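Local atomic coordinates of Lin0012 protein (Listeria innocua, PDB entry 3K17), a protein that probably phosphorylates phosphomevalonate with ATP in the mevalonate route to isopentenyl diphosphate, as a member of the GHMP kinase family. Residues 15-21 and 312-316; 27-33 and 171-177; 20-25 and 244-248; 274-279 and 305-311. All blocks are in the same frame, centred on the assembly; numbering follows the deposited sequence.

Interaction 1. Residues 15-21 and 312-316; sequences LYVAGEY and KSSGS
Y21 meets S316 with the edge of its ring. The carbonyl oxygen of S316 lies in the ring plane, and Y21 OH donates to S316 O over 2.6 Å, on a lone pair of that oxygen. The segments come from two signature motifs of the GHMP kinase fold. Residues 15-21 belong to the one near the N-terminus, and 312-316 to the glycine-rich one near the C-terminus. Y16 has water 1 at its ring edge, in plane, while its CB packs against G315 N at 3.7 Å. The third flat group is the E20 carboxylate. K312 NZ sits in the notch between its oxygens, on the syn lone pairs, 2.7 Å from both E20 OE1 and E20 OE2. The N-H of G315 takes the anti lone pair of E20 OE2, at 2.7 Å and 166°.

V17 and A18 both face I31 in a classic beta bulge at the end of strand 7-18. E20 and K312 approach from opposite directions. The lysine chain bends at chi3 and chi4 (-73° and -78°), which carries K312 NZ back to the carbonyl oxygen of the next residue, S313, to which it donates. V17 O is a further acceptor, 3.0 Å from K312 NZ, which stands above that carbonyl plane. The ammonium group is thus ringed by oxygens, and both ends of the salt bridge are buried.

At the other end, S314 OG donates to Y16 O at 2.6 Å, and L15 CD2 rests on the same hydroxyl. Water 1 closes the corner: it accepts from Y16 N and donates to S314 OG at 2.8 Å.

Interaction 2. Residues 27-33 and 171-177; sequences GHTAILT and GWIAYTT
T29 and T176 hold OG1 anti to their own carbonyl carbons (chi1 -52° and -59°). Both hydroxyls then lie beside the backbone N on the same face of the sheet, and T29 OG1 and T176 OG1 share a 2.7 Å hydrogen bond. T33 is rotated otherwise. Its OG1 is anti to the backbone N (179°) and hangs over one face of the W172 indole, near the rim. T33 CB stands above the six-membered ring of W172, 3.6 Å from its centroid, a CH-pi contact. The indole NE1 is used by T351 OG1.

These pairs sit on an antiparallel beta pairing. A30 with Y175 and L32 with I173 are hydrogen-bonded pairs. In the first, A30 N donates to Y175 O at 2.8 Å and Y175 N returns the bond to A30 O at 2.7 Å. T29 with T176, I31 with A174 and T33 with W172 are non-hydrogen-bonded pairs. On the face of A30 and L32, L32 CD1 packs on Y175 CB at 3.9 Å. On the other face, I31 CD1 covers A174 CB at 3.9 Å. Past the strand ends, G27 N donates to T177 O at 2.7 Å.

Strands 7-18 and 204-208 flank the pair in the large mixed sheet. Helix 241-264 packs on the face of I31, through I258 and F262. On the other face, Y175 OH reaches S160 O.

Interaction 3. Residues 20-25 and 244-248; sequences EYAVVE and YQHFL
A22 and L248 form the apolar centre. The methyl of A22 presses on one branch of the leucine, with A22 CB only 3.5 Å from L248 CD2, tighter than usual for two carbons. F247 closes one flank. Its CE2 lies 3.9 Å from A22 CB and equally far from Y21 CB. CG of F247 is anti to the backbone N (chi1 165°), which sends the ring from the helix to the start of the loop. There the ring turns its edge to the backbone: E20 O lies in the ring plane, 3.6 Å from F247 CZ. On the other flank L248 CD2 also meets E25 CG, at 3.7 Å. The two side chains cross there at about a right angle.

The contact turns polar beyond L248. E25 and Y244 reach toward each other from opposite directions. Y244 OH donates to E25 OE2 at 2.7 Å, on the anti lone pair. The oxygen lies at the ring edge and in the ring plane, yet the carboxylate itself is turned 74° against the ring. V24 CG2 stands beside the same hydroxyl. E25 OE2 has a second partner in K237, so it receives both the phenol and a lysine.

E20 and Y21 belong to the N-terminal GHMP kinase motif. The 3-10 turn that follows at 22-24, between strands 7-18 and 29-35, is set against the N-terminal part of helix 241-264. Two other helices complete the surroundings. Helix 226-239 packs on Y21 and Y244, and helix 267-288 lies behind F247 through I280 and L284.

Interaction 4. Residues 274-279 and 305-311; sequences IKENRR and ENMGGAG
I274 and A310 make the tightly packed part. I274 CG2 and CB both lie on the methyl of A310, with I274 CG2 at 3.7 Å from A310 CB. I274 CG2 also touches G311 N at 3.8 Å. R278 continues this buried side. Its chain runs extended from CG to NE and lays CD beside G311 O at 3.6 Å. R278 NH1 then forms a salt bridge with E305 OE2 at 2.6 Å. The carboxylate oxygen is in the guanidinium plane, but the arginine comes from above the carboxylate plane, and the two planes stand 76° apart. Two more salt bridges hold R278: NE to E293 and NH2 to D302.

The helix of E305 ends in a Schellman motif with G308 at positive phi. The chain then turns into strand 310-313, in the C-terminal domain of the GHMP kinase fold. Helix 267-288 meets both the end of helix 295-306 and the start of strand 310-313.

The looser side is partly exposed. R279 reaches E305 from the opposite direction and completes a salt-bridge network with R278. Its guanidinium is only 16° from the carboxylate plane. The R279 NH2 to E305 OE1 salt bridge is 3.1 Å long, and the R279 NH1 to E305 OE2 bond is weak.

In the fold
Interaction 1 touches the other three. Its strand 7-18 pairs with strand 29-35 of interaction 2 through V17 N to I31 O at 2.8 Å and L15 N to T33 O at 3.0 Å. Interaction 1 shares E20 and Y21 with interaction 3, whose centre is 12 Å away. It uses strand 310-313, as interaction 4 does, and K312 CD lies 3.8 Å from I274 CG2. Interactions 2 and 3 also meet, with A30 CB 3.5 Å from V23 CG2. Interactions 2 and 4 stay apart, about 7 Å between nearest atoms. In GHMP kinases the active site lies between the two domains, so interaction 1, joining two signature motifs, is probably nearby.

Interaction 1. Residues 15-21 and 312-316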
loop_
_atom_site.group_PDB
_atom_site.type_symbol
_atom_site.label_atom_id
_atom_site.label_comp_id
_atom_site.label_asym_id
_atom_site.label_seq_id
_atom_site.Cartn_x
_atom_site.Cartn_y
_atom_site.Cartn_z
ATOM N N LEU A 15 36.186 -21.459 -1.582
ATOM C CA LEU A 15 36.203 -21.993 -0.233
ATOM C C LEU A 15 37.173 -21.187 0.609
ATOM O O LEU A 15 38.350 -21.072 0.262
ATOM C CB LEU A 15 36.649 -23.460 -0.235
ATOM C CG LEU A 15 35.586 -24.508 -0.577
ATOM C CD1 LEU A 15 36.221 -25.885 -0.658
ATOM C CD2 LEU A 15 34.488 -24.475 0.498
ATOM N N TYR A 16 36.679 -20.608 1.698
ATOM C CA TYR A 16 37.548 -19.877 2.604
ATOM C C TYR A 16 38.402 -20.944 3.267
ATOM O O TYR A 16 37.914 -22.039 3.568
ATOM C CB TYR A 16 36.731 -19.146 3.667
ATOM C CG TYR A 16 36.324 -17.750 3.259
ATOM C CD1 TYR A 16 37.208 -16.681 3.406
ATOM C CD2 TYR A 16 35.077 -17.504 2.688
ATOM C CE1 TYR A 16 36.868 -15.404 2.996
ATOM C CE2 TYR A 16 34.723 -16.223 2.268
ATOM C CZ TYR A 16 35.626 -15.179 2.425
ATOM O OH TYR A 16 35.299 -13.912 2.006
ATOM N N VAL A 17 39.673 -20.635 3.490
ATOM C CA VAL A 17 40.577 -21.589 4.122
ATOM C C VAL A 17 40.942 -21.109 5.524
ATOM O O VAL A 17 41.102 -21.913 6.431
ATOM C CB VAL A 17 41.864 -21.775 3.294
ATOM C CG1 VAL A 17 42.827 -22.710 4.026
ATOM C CG2 VAL A 17 41.521 -22.344 1.923
ATOM N N ALA A 18 41.042 -19.791 5.688
ATOM C CA ALA A 18 41.382 -19.185 6.969
ATOM C C ALA A 18 41.049 -17.694 6.966
ATOM O O ALA A 18 41.018 -17.063 5.917
ATOM C CB ALA A 18 42.875 -19.376 7.250
ATOM N N GLY A 19 40.795 -17.139 8.145
ATOM C CA GLY A 19 40.504 -15.719 8.248
ATOM C C GLY A 19 39.047 -15.309 8.148
ATOM O O GLY A 19 38.749 -14.112 8.116
ATOM N N GLU A 20 38.138 -16.281 8.107
ATOM C CA GLU A 20 36.711 -15.975 8.006
ATOM C C GLU A 20 36.211 -15.138 9.179
ATOM O O GLU A 20 36.701 -15.267 10.305
ATOM C CB GLU A 20 35.877 -17.257 7.929
ATOM C CG GLU A 20 36.240 -18.179 6.789
ATOM C CD GLU A 20 37.000 -19.406 7.266
ATOM O OE1 GLU A 20 38.017 -19.235 7.968
ATOM O OE2 GLU A 20 36.580 -20.534 6.936
ATOM N N TYR A 21 35.211 -14.307 8.890
ATOM C CA TYR A 21 34.580 -13.404 9.845
ATOM C C TYR A 21 35.417 -12.156 10.048
ATOM O O TYR A 21 34.929 -11.047 9.853
ATOM C CB TYR A 21 34.311 -14.116 11.176
ATOM C CG TYR A 21 33.070 -14.986 11.122
ATOM C CD1 TYR A 21 31.794 -14.417 11.167
ATOM C CD2 TYR A 21 33.167 -16.371 10.971
ATOM C CE1 TYR A 21 30.648 -15.200 11.060
ATOM C CE2 TYR A 21 32.024 -17.167 10.864
ATOM C CZ TYR A 21 30.769 -16.575 10.908
ATOM O OH TYR A 21 29.633 -17.350 10.790
ATOM N N LYS A 312 38.882 -27.685 9.581
ATOM C CA LYS A 312 38.012 -26.652 10.134
ATOM C C LYS A 312 36.844 -26.369 9.207
ATOM O O LYS A 312 36.793 -26.859 8.082
ATOM C CB LYS A 312 38.805 -25.352 10.342
ATOM C CG LYS A 312 39.485 -24.832 9.075
ATOM C CD LYS A 312 40.205 -23.492 9.293
ATOM C CE LYS A 312 39.240 -22.313 9.441
ATOM N NZ LYS A 312 38.676 -21.836 8.136
ATOM N N SER A 313 35.902 -25.569 9.688
ATOM C CA SER A 313 34.765 -25.202 8.869
ATOM C C SER A 313 35.300 -24.210 7.844
ATOM O O SER A 313 36.328 -23.560 8.071
ATOM C CB SER A 313 33.679 -24.546 9.724
ATOM O OG SER A 313 34.216 -23.486 10.500
ATOM N N SER A 314 34.618 -24.112 6.711
ATOM C CA SER A 314 35.020 -23.190 5.662
ATOM C C SER A 314 33.904 -22.179 5.439
ATOM O O SER A 314 32.798 -22.530 5.024
ATOM C CB SER A 314 35.312 -23.939 4.356
ATOM O OG SER A 314 35.524 -23.015 3.298
ATOM N N GLY A 315 34.204 -20.919 5.716
ATOM C CA GLY A 315 33.211 -19.879 5.547
ATOM C C GLY A 315 32.508 -19.524 6.842
ATOM O O GLY A 315 33.132 -19.375 7.898
ATOM N N SER A 316 31.193 -19.402 6.760
ATOM C CA SER A 316 30.380 -19.035 7.908
ATOM C C SER A 316 30.251 -20.139 8.944
ATOM O O SER A 316 29.953 -19.869 10.102
ATOM C CB SER A 316 28.979 -18.643 7.439
ATOM O OG SER A 316 28.292 -19.786 6.948
HETATM O O HOH W 1 33.865 -21.012 2.200
HETATM O O HOH W 2 34.813 -21.245 9.028
#

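Interaction 2. Residues 27-33 and 171-177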
loop_
_atom_site.group_PDB
_atom_site.type_symbol
_atom_site.label_atom_id
_atom_site.label_comp_id
_atom_site.label_asym_id
_atom_site.label_seq_id
_atom_site.Cartn_x
_atom_site.Cartn_y
_atom_site.Cartn_z
ATOM N N GLY A 27 40.998 -4.016 5.510
ATOM C CA GLY A 27 42.411 -4.305 5.683
ATOM C C GLY A 27 42.754 -5.662 6.264
ATOM O O GLY A 27 43.932 -5.985 6.416
ATOM N N HIS A 28 41.749 -6.463 6.608
ATOM C CA HIS A 28 42.034 -7.782 7.153
ATOM C C HIS A 28 42.204 -8.786 6.023
ATOM O O HIS A 28 41.671 -8.603 4.920
ATOM C CB HIS A 28 40.940 -8.212 8.128
ATOM C CG HIS A 28 41.047 -7.556 9.468
ATOM N ND1 HIS A 28 40.935 -6.193 9.642
ATOM C CD2 HIS A 28 41.266 -8.075 10.700
ATOM C CE1 HIS A 28 41.076 -5.902 10.923
ATOM N NE2 HIS A 28 41.278 -7.026 11.586
ATOM N N THR A 29 42.943 -9.854 6.296
ATOM C CA THR A 29 43.231 -10.834 5.264
ATOM C C THR A 29 42.718 -12.254 5.481
ATOM O O THR A 29 42.680 -12.762 6.606
ATOM C CB THR A 29 44.762 -10.906 5.021
ATOM O OG1 THR A 29 45.267 -9.588 4.783
ATOM C CG2 THR A 29 45.075 -11.772 3.818
ATOM N N ALA A 30 42.335 -12.890 4.379
ATOM C CA ALA A 30 41.868 -14.269 4.411
ATOM C C ALA A 30 42.526 -15.038 3.279
ATOM O O ALA A 30 42.968 -14.449 2.289
ATOM C CB ALA A 30 40.342 -14.334 4.264
ATOM N N ILE A 31 42.593 -16.354 3.439
ATOM C CA ILE A 31 43.157 -17.231 2.430
ATOM C C ILE A 31 41.964 -17.958 1.797
ATOM O O ILE A 31 41.053 -18.368 2.505
ATOM C CB ILE A 31 44.076 -18.298 3.053
ATOM C CG1 ILE A 31 45.239 -17.631 3.800
ATOM C CG2 ILE A 31 44.584 -19.245 1.957
ATOM C CD1 ILE A 31 46.136 -16.790 2.911
ATOM N N LEU A 32 41.962 -18.095 0.475
ATOM C CA LEU A 32 40.876 -18.808 -0.193
ATOM C C LEU A 32 41.403 -19.589 -1.369
ATOM O O LEU A 32 42.447 -19.259 -1.932
ATOM C CB LEU A 32 39.802 -17.854 -0.735
ATOM C CG LEU A 32 38.998 -16.930 0.179
ATOM C CD1 LEU A 32 39.521 -15.506 0.037
ATOM C CD2 LEU A 32 37.511 -16.991 -0.233
ATOM N N THR A 33 40.680 -20.638 -1.731
ATOM C CA THR A 33 41.037 -21.409 -2.896
ATOM C C THR A 33 39.777 -21.572 -3.730
ATOM O O THR A 33 38.674 -21.702 -3.189
ATOM C CB THR A 33 41.586 -22.816 -2.555
ATOM O OG1 THR A 33 41.878 -23.505 -3.779
ATOM C CG2 THR A 33 40.558 -23.638 -1.783
ATOM N N GLY A 171 42.688 -20.321 -8.589
ATOM C CA GLY A 171 43.810 -20.737 -7.765
ATOM C C GLY A 171 43.660 -20.443 -6.284
ATOM O O GLY A 171 42.547 -20.411 -5.749
ATOM N N TRP A 172 44.798 -20.238 -5.624
ATOM C CA TRP A 172 44.852 -19.935 -4.204
ATOM C C TRP A 172 45.246 -18.475 -4.033
ATOM O O TRP A 172 46.166 -17.998 -4.706
ATOM C CB TRP A 172 45.901 -20.816 -3.506
ATOM C CG TRP A 172 45.561 -22.280 -3.450
ATOM C CD1 TRP A 172 45.520 -23.158 -4.497
ATOM C CD2 TRP A 172 45.158 -23.019 -2.291
ATOM N NE1 TRP A 172 45.109 -24.395 -4.062
ATOM C CE2 TRP A 172 44.879 -24.338 -2.712
ATOM C CE3 TRP A 172 45.000 -22.692 -0.936
ATOM C CZ2 TRP A 172 44.447 -25.332 -1.826
ATOM C CZ3 TRP A 172 44.570 -23.682 -0.052
ATOM C CH2 TRP A 172 44.298 -24.986 -0.504
ATOM N N ILE A 173 44.571 -17.769 -3.129
ATOM C CA ILE A 173 44.891 -16.363 -2.906
ATOM C C ILE A 173 44.847 -15.917 -1.453
ATOM O O ILE A 173 44.199 -16.533 -0.598
ATOM C CB ILE A 173 43.922 -15.413 -3.658
ATOM C CG1 ILE A 173 42.496 -15.607 -3.130
ATOM C CG2 ILE A 173 43.983 -15.666 -5.158
ATOM C CD1 ILE A 173 41.506 -14.519 -3.557
ATOM N N ALA A 174 45.552 -14.821 -1.200
ATOM C CA ALA A 174 45.556 -14.173 0.090
ATOM C C ALA A 174 44.764 -12.919 -0.274
ATOM O O ALA A 174 45.209 -12.110 -1.095
ATOM C CB ALA A 174 46.965 -13.810 0.511
ATOM N N TYR A 175 43.577 -12.773 0.303
ATOM C CA TYR A 175 42.733 -11.620 0.006
ATOM C C TYR A 175 42.698 -10.631 1.159
ATOM O O TYR A 175 42.403 -11.005 2.297
ATOM C CB TYR A 175 41.300 -12.078 -0.284
ATOM C CG TYR A 175 40.339 -10.926 -0.471
ATOM C CD1 TYR A 175 40.361 -10.163 -1.633
ATOM C CD2 TYR A 175 39.432 -10.574 0.533
ATOM C CE1 TYR A 175 39.506 -9.072 -1.799
ATOM C CE2 TYR A 175 38.573 -9.482 0.376
ATOM C CZ TYR A 175 38.615 -8.736 -0.793
ATOM O OH TYR A 175 37.770 -7.659 -0.961
ATOM N N THR A 176 42.994 -9.370 0.870
ATOM C CA THR A 176 42.961 -8.338 1.893
ATOM C C THR A 176 41.864 -7.337 1.555
ATOM O O THR A 176 41.952 -6.587 0.579
ATOM C CB THR A 176 44.312 -7.615 2.009
ATOM O OG1 THR A 176 45.327 -8.571 2.329
ATOM C CG2 THR A 176 44.253 -6.552 3.100
ATOM N N THR A 177 40.838 -7.336 2.393
ATOM C CA THR A 177 39.661 -6.497 2.225
ATOM C C THR A 177 39.927 -5.009 2.055
ATOM O O THR A 177 40.671 -4.405 2.825
ATOM C CB THR A 177 38.702 -6.696 3.416
ATOM O OG1 THR A 177 38.537 -8.102 3.657
ATOM C CG2 THR A 177 37.340 -6.062 3.123
#

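Interaction 3. Residues 20-25 and 244-248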
loop_
_atom_site.group_PDB
_atom_site.type_symbol
_atom_site.label_atom_id
_atom_site.label_comp_id
_atom_site.label_asym_id
_atom_site.label_seq_id
_atom_site.Cartn_x
_atom_site.Cartn_y
_atom_site.Cartn_z
ATOM N N GLU A 20 38.138 -16.281 8.107
ATOM C CA GLU A 20 36.711 -15.975 8.006
ATOM C C GLU A 20 36.211 -15.138 9.179
ATOM O O GLU A 20 36.701 -15.267 10.305
ATOM C CB GLU A 20 35.877 -17.257 7.929
ATOM C CG GLU A 20 36.240 -18.179 6.789
ATOM C CD GLU A 20 37.000 -19.406 7.266
ATOM O OE1 GLU A 20 38.017 -19.235 7.968
ATOM O OE2 GLU A 20 36.580 -20.534 6.936
ATOM N N TYR A 21 35.211 -14.307 8.890
ATOM C CA TYR A 21 34.580 -13.404 9.845
ATOM C C TYR A 21 35.417 -12.156 10.048
ATOM O O TYR A 21 34.929 -11.047 9.853
ATOM C CB TYR A 21 34.311 -14.116 11.176
ATOM C CG TYR A 21 33.070 -14.986 11.122
ATOM C CD1 TYR A 21 31.794 -14.417 11.167
ATOM C CD2 TYR A 21 33.167 -16.371 10.971
ATOM C CE1 TYR A 21 30.648 -15.200 11.060
ATOM C CE2 TYR A 21 32.024 -17.167 10.864
ATOM C CZ TYR A 21 30.769 -16.575 10.908
ATOM O OH TYR A 21 29.633 -17.350 10.790
ATOM N N ALA A 22 36.683 -12.335 10.410
ATOM C CA ALA A 22 37.566 -11.195 10.614
ATOM C C ALA A 22 37.762 -10.476 9.282
ATOM O O ALA A 22 37.895 -9.250 9.226
ATOM C CB ALA A 22 38.914 -11.669 11.156
ATOM N N VAL A 23 37.760 -11.252 8.206
ATOM C CA VAL A 23 37.969 -10.709 6.877
ATOM C C VAL A 23 36.964 -9.626 6.478
ATOM O O VAL A 23 37.243 -8.833 5.582
ATOM C CB VAL A 23 37.984 -11.844 5.813
ATOM C CG1 VAL A 23 36.584 -12.421 5.619
ATOM C CG2 VAL A 23 38.551 -11.320 4.512
ATOM N N VAL A 24 35.810 -9.567 7.142
ATOM C CA VAL A 24 34.834 -8.537 6.797
ATOM C C VAL A 24 35.390 -7.172 7.190
ATOM O O VAL A 24 35.001 -6.154 6.631
ATOM C CB VAL A 24 33.463 -8.757 7.503
ATOM C CG1 VAL A 24 32.958 -10.167 7.233
ATOM C CG2 VAL A 24 33.588 -8.514 8.999
ATOM N N GLU A 25 36.312 -7.158 8.148
ATOM C CA GLU A 25 36.926 -5.910 8.595
ATOM C C GLU A 25 37.908 -5.415 7.541
ATOM O O GLU A 25 38.680 -6.198 6.982
ATOM C CB GLU A 25 37.664 -6.114 9.923
ATOM C CG GLU A 25 36.786 -6.577 11.093
ATOM C CD GLU A 25 35.614 -5.651 11.360
ATOM O OE1 GLU A 25 35.708 -4.450 11.031
ATOM O OE2 GLU A 25 34.600 -6.122 11.913
ATOM N N TYR A 244 35.406 -9.466 20.790
ATOM C CA TYR A 244 35.458 -9.446 19.334
ATOM C C TYR A 244 36.829 -8.972 18.876
ATOM O O TYR A 244 37.404 -9.525 17.939
ATOM C CB TYR A 244 34.382 -8.520 18.764
ATOM C CG TYR A 244 34.330 -8.525 17.249
ATOM C CD1 TYR A 244 33.898 -9.654 16.551
ATOM C CD2 TYR A 244 34.730 -7.410 16.513
ATOM C CE1 TYR A 244 33.868 -9.674 15.157
ATOM C CE2 TYR A 244 34.703 -7.419 15.117
ATOM C CZ TYR A 244 34.270 -8.553 14.447
ATOM O OH TYR A 244 34.229 -8.560 13.069
ATOM N N GLN A 245 37.355 -7.949 19.543
ATOM C CA GLN A 245 38.661 -7.418 19.182
ATOM C C GLN A 245 39.757 -8.444 19.461
ATOM O O GLN A 245 40.767 -8.493 18.759
ATOM C CB GLN A 245 38.945 -6.117 19.944
ATOM C CG GLN A 245 40.222 -5.418 19.500
ATOM C CD GLN A 245 40.256 -5.154 17.999
ATOM O OE1 GLN A 245 39.446 -4.386 17.468
ATOM N NE2 GLN A 245 41.196 -5.796 17.308
ATOM N N HIS A 246 39.554 -9.263 20.489
ATOM C CA HIS A 246 40.525 -10.300 20.830
ATOM C C HIS A 246 40.551 -11.288 19.678
ATOM O O HIS A 246 41.610 -11.768 19.273
ATOM C CB HIS A 246 40.112 -11.031 22.111
ATOM C CG HIS A 246 40.968 -12.219 22.427
ATOM N ND1 HIS A 246 42.315 -12.114 22.704
ATOM C CD2 HIS A 246 40.670 -13.539 22.502
ATOM C CE1 HIS A 246 42.809 -13.316 22.938
ATOM N NE2 HIS A 246 41.833 -14.198 22.822
ATOM N N PHE A 247 39.364 -11.595 19.166
ATOM C CA PHE A 247 39.225 -12.506 18.038
ATOM C C PHE A 247 40.020 -11.966 16.852
ATOM O O PHE A 247 40.866 -12.662 16.294
ATOM C CB PHE A 247 37.749 -12.647 17.649
ATOM C CG PHE A 247 37.536 -13.266 16.294
ATOM C CD1 PHE A 247 37.981 -14.554 16.023
ATOM C CD2 PHE A 247 36.905 -12.550 15.282
ATOM C CE1 PHE A 247 37.805 -15.119 14.757
ATOM C CE2 PHE A 247 36.723 -13.106 14.018
ATOM C CZ PHE A 247 37.174 -14.390 13.754
ATOM N N LEU A 248 39.748 -10.718 16.481
ATOM C CA LEU A 248 40.437 -10.084 15.360
ATOM C C LEU A 248 41.952 -10.095 15.532
ATOM O O LEU A 248 42.683 -10.570 14.665
ATOM C CB LEU A 248 39.963 -8.636 15.193
ATOM C CG LEU A 248 38.519 -8.389 14.747
ATOM C CD1 LEU A 248 38.289 -6.884 14.630
ATOM C CD2 LEU A 248 38.254 -9.075 13.408
#

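Interaction 4. Residues 274-279 and 305-311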
loop_
_atom_site.group_PDB
_atom_site.type_symbol
_atom_site.label_atom_id
_atom_site.label_comp_id
_atom_site.label_asym_id
_atom_site.label_seq_id
_atom_site.Cartn_x
_atom_site.Cartn_y
_atom_site.Cartn_z
ATOM N N ILE A 274 46.052 -23.728 11.122
ATOM C CA ILE A 274 44.668 -24.128 10.905
ATOM C C ILE A 274 44.024 -24.507 12.245
ATOM O O ILE A 274 42.891 -24.110 12.537
ATOM C CB ILE A 274 44.592 -25.315 9.923
ATOM C CG1 ILE A 274 45.043 -24.863 8.528
ATOM C CG2 ILE A 274 43.179 -25.867 9.867
ATOM C CD1 ILE A 274 44.182 -23.762 7.918
ATOM N N LYS A 275 44.756 -25.255 13.069
ATOM C CA LYS A 275 44.234 -25.664 14.368
ATOM C C LYS A 275 43.904 -24.433 15.195
ATOM O O LYS A 275 42.853 -24.367 15.837
ATOM C CB LYS A 275 45.255 -26.517 15.128
ATOM C CG LYS A 275 45.682 -27.794 14.431
ATOM C CD LYS A 275 46.545 -28.633 15.377
ATOM C CE LYS A 275 47.416 -29.622 14.625
ATOM N NZ LYS A 275 46.606 -30.532 13.785
ATOM N N GLU A 276 44.802 -23.452 15.176
ATOM C CA GLU A 276 44.586 -22.222 15.928
ATOM C C GLU A 276 43.403 -21.435 15.371
ATOM O O GLU A 276 42.585 -20.913 16.134
ATOM C CB GLU A 276 45.839 -21.343 15.905
ATOM C CG GLU A 276 47.067 -21.976 16.543
ATOM C CD GLU A 276 48.205 -20.984 16.688
ATOM O OE1 GLU A 276 48.024 -19.991 17.420
ATOM O OE2 GLU A 276 49.272 -21.188 16.073
ATOM N N ASN A 277 43.312 -21.341 14.046
ATOM C CA ASN A 277 42.201 -20.610 13.440
ATOM C C ASN A 277 40.911 -21.292 13.880
ATOM O O ASN A 277 39.954 -20.636 14.278
ATOM C CB ASN A 277 42.291 -20.625 11.910
ATOM C CG ASN A 277 41.489 -19.500 11.266
ATOM O OD1 ASN A 277 40.583 -18.935 11.880
ATOM N ND2 ASN A 277 41.813 -19.178 10.018
ATOM N N ARG A 278 40.897 -22.618 13.808
ATOM C CA ARG A 278 39.723 -23.380 14.213
ATOM C C ARG A 278 39.335 -23.017 15.637
ATOM O O ARG A 278 38.163 -22.817 15.938
ATOM C CB ARG A 278 39.997 -24.887 14.150
ATOM C CG ARG A 278 38.833 -25.725 14.682
ATOM C CD ARG A 278 39.172 -27.199 14.828
ATOM N NE ARG A 278 38.020 -27.937 15.340
ATOM C CZ ARG A 278 38.056 -29.185 15.798
ATOM N NH1 ARG A 278 39.194 -29.864 15.817
ATOM N NH2 ARG A 278 36.947 -29.756 16.252
ATOM N N ARG A 279 40.335 -22.930 16.506
ATOM C CA ARG A 279 40.111 -22.619 17.910
ATOM C C ARG A 279 39.461 -21.267 18.158
ATOM O O ARG A 279 38.469 -21.183 18.885
ATOM C CB ARG A 279 41.432 -22.703 18.686
ATOM C CG ARG A 279 42.123 -24.069 18.613
ATOM C CD ARG A 279 41.187 -25.194 19.032
ATOM N NE ARG A 279 41.869 -26.480 19.185
ATOM C CZ ARG A 279 42.398 -27.191 18.191
ATOM N NH1 ARG A 279 42.338 -26.753 16.940
ATOM N NH2 ARG A 279 42.981 -28.354 18.452
ATOM N N GLU A 305 42.361 -33.831 12.446
ATOM C CA GLU A 305 43.447 -33.670 13.397
ATOM C C GLU A 305 43.977 -35.011 13.909
ATOM O O GLU A 305 45.188 -35.212 13.990
ATOM C CB GLU A 305 42.986 -32.789 14.559
ATOM C CG GLU A 305 42.835 -31.321 14.173
ATOM C CD GLU A 305 42.404 -30.451 15.333
ATOM O OE1 GLU A 305 42.801 -30.758 16.475
ATOM O OE2 GLU A 305 41.687 -29.452 15.108
ATOM N N ASN A 306 43.075 -35.932 14.239
ATOM C CA ASN A 306 43.485 -37.242 14.731
ATOM C C ASN A 306 44.287 -37.998 13.682
ATOM O O ASN A 306 45.113 -38.850 14.014
ATOM C CB ASN A 306 42.268 -38.081 15.121
ATOM C CG ASN A 306 41.463 -37.452 16.233
ATOM O OD1 ASN A 306 42.017 -36.832 17.141
ATOM N ND2 ASN A 306 40.148 -37.619 16.178
HETATM N N MSE A 307 44.046 -37.676 12.415
HETATM C CA MSE A 307 44.731 -38.339 11.315
HETATM C C MSE A 307 46.122 -37.756 11.084
HETATM O O MSE A 307 46.852 -38.204 10.199
HETATM C CB MSE A 307 43.899 -38.211 10.038
HETATM C CG MSE A 307 44.061 -39.363 9.065
HETATM SE SE MSE A 307 43.423 -41.036 9.809
HETATM C CE MSE A 307 41.525 -40.764 9.573
ATOM N N GLY A 308 46.482 -36.746 11.873
ATOM C CA GLY A 308 47.792 -36.135 11.730
ATOM C C GLY A 308 47.815 -34.749 11.107
ATOM O O GLY A 308 48.807 -34.035 11.237
ATOM N N GLY A 309 46.733 -34.360 10.437
ATOM C CA GLY A 309 46.690 -33.051 9.804
ATOM C C GLY A 309 45.925 -32.008 10.598
ATOM O O GLY A 309 46.060 -31.924 11.815
ATOM N N ALA A 310 45.124 -31.205 9.900
ATOM C CA ALA A 310 44.317 -30.168 10.532
ATOM C C ALA A 310 43.065 -29.931 9.687
ATOM O O ALA A 310 43.054 -30.206 8.486
ATOM C CB ALA A 310 45.120 -28.880 10.667
ATOM N N GLY A 311 42.011 -29.431 10.318
ATOM C CA GLY A 311 40.775 -29.193 9.600
ATOM C C GLY A 311 39.926 -28.139 10.271
ATOM O O GLY A 311 40.205 -27.743 11.404
#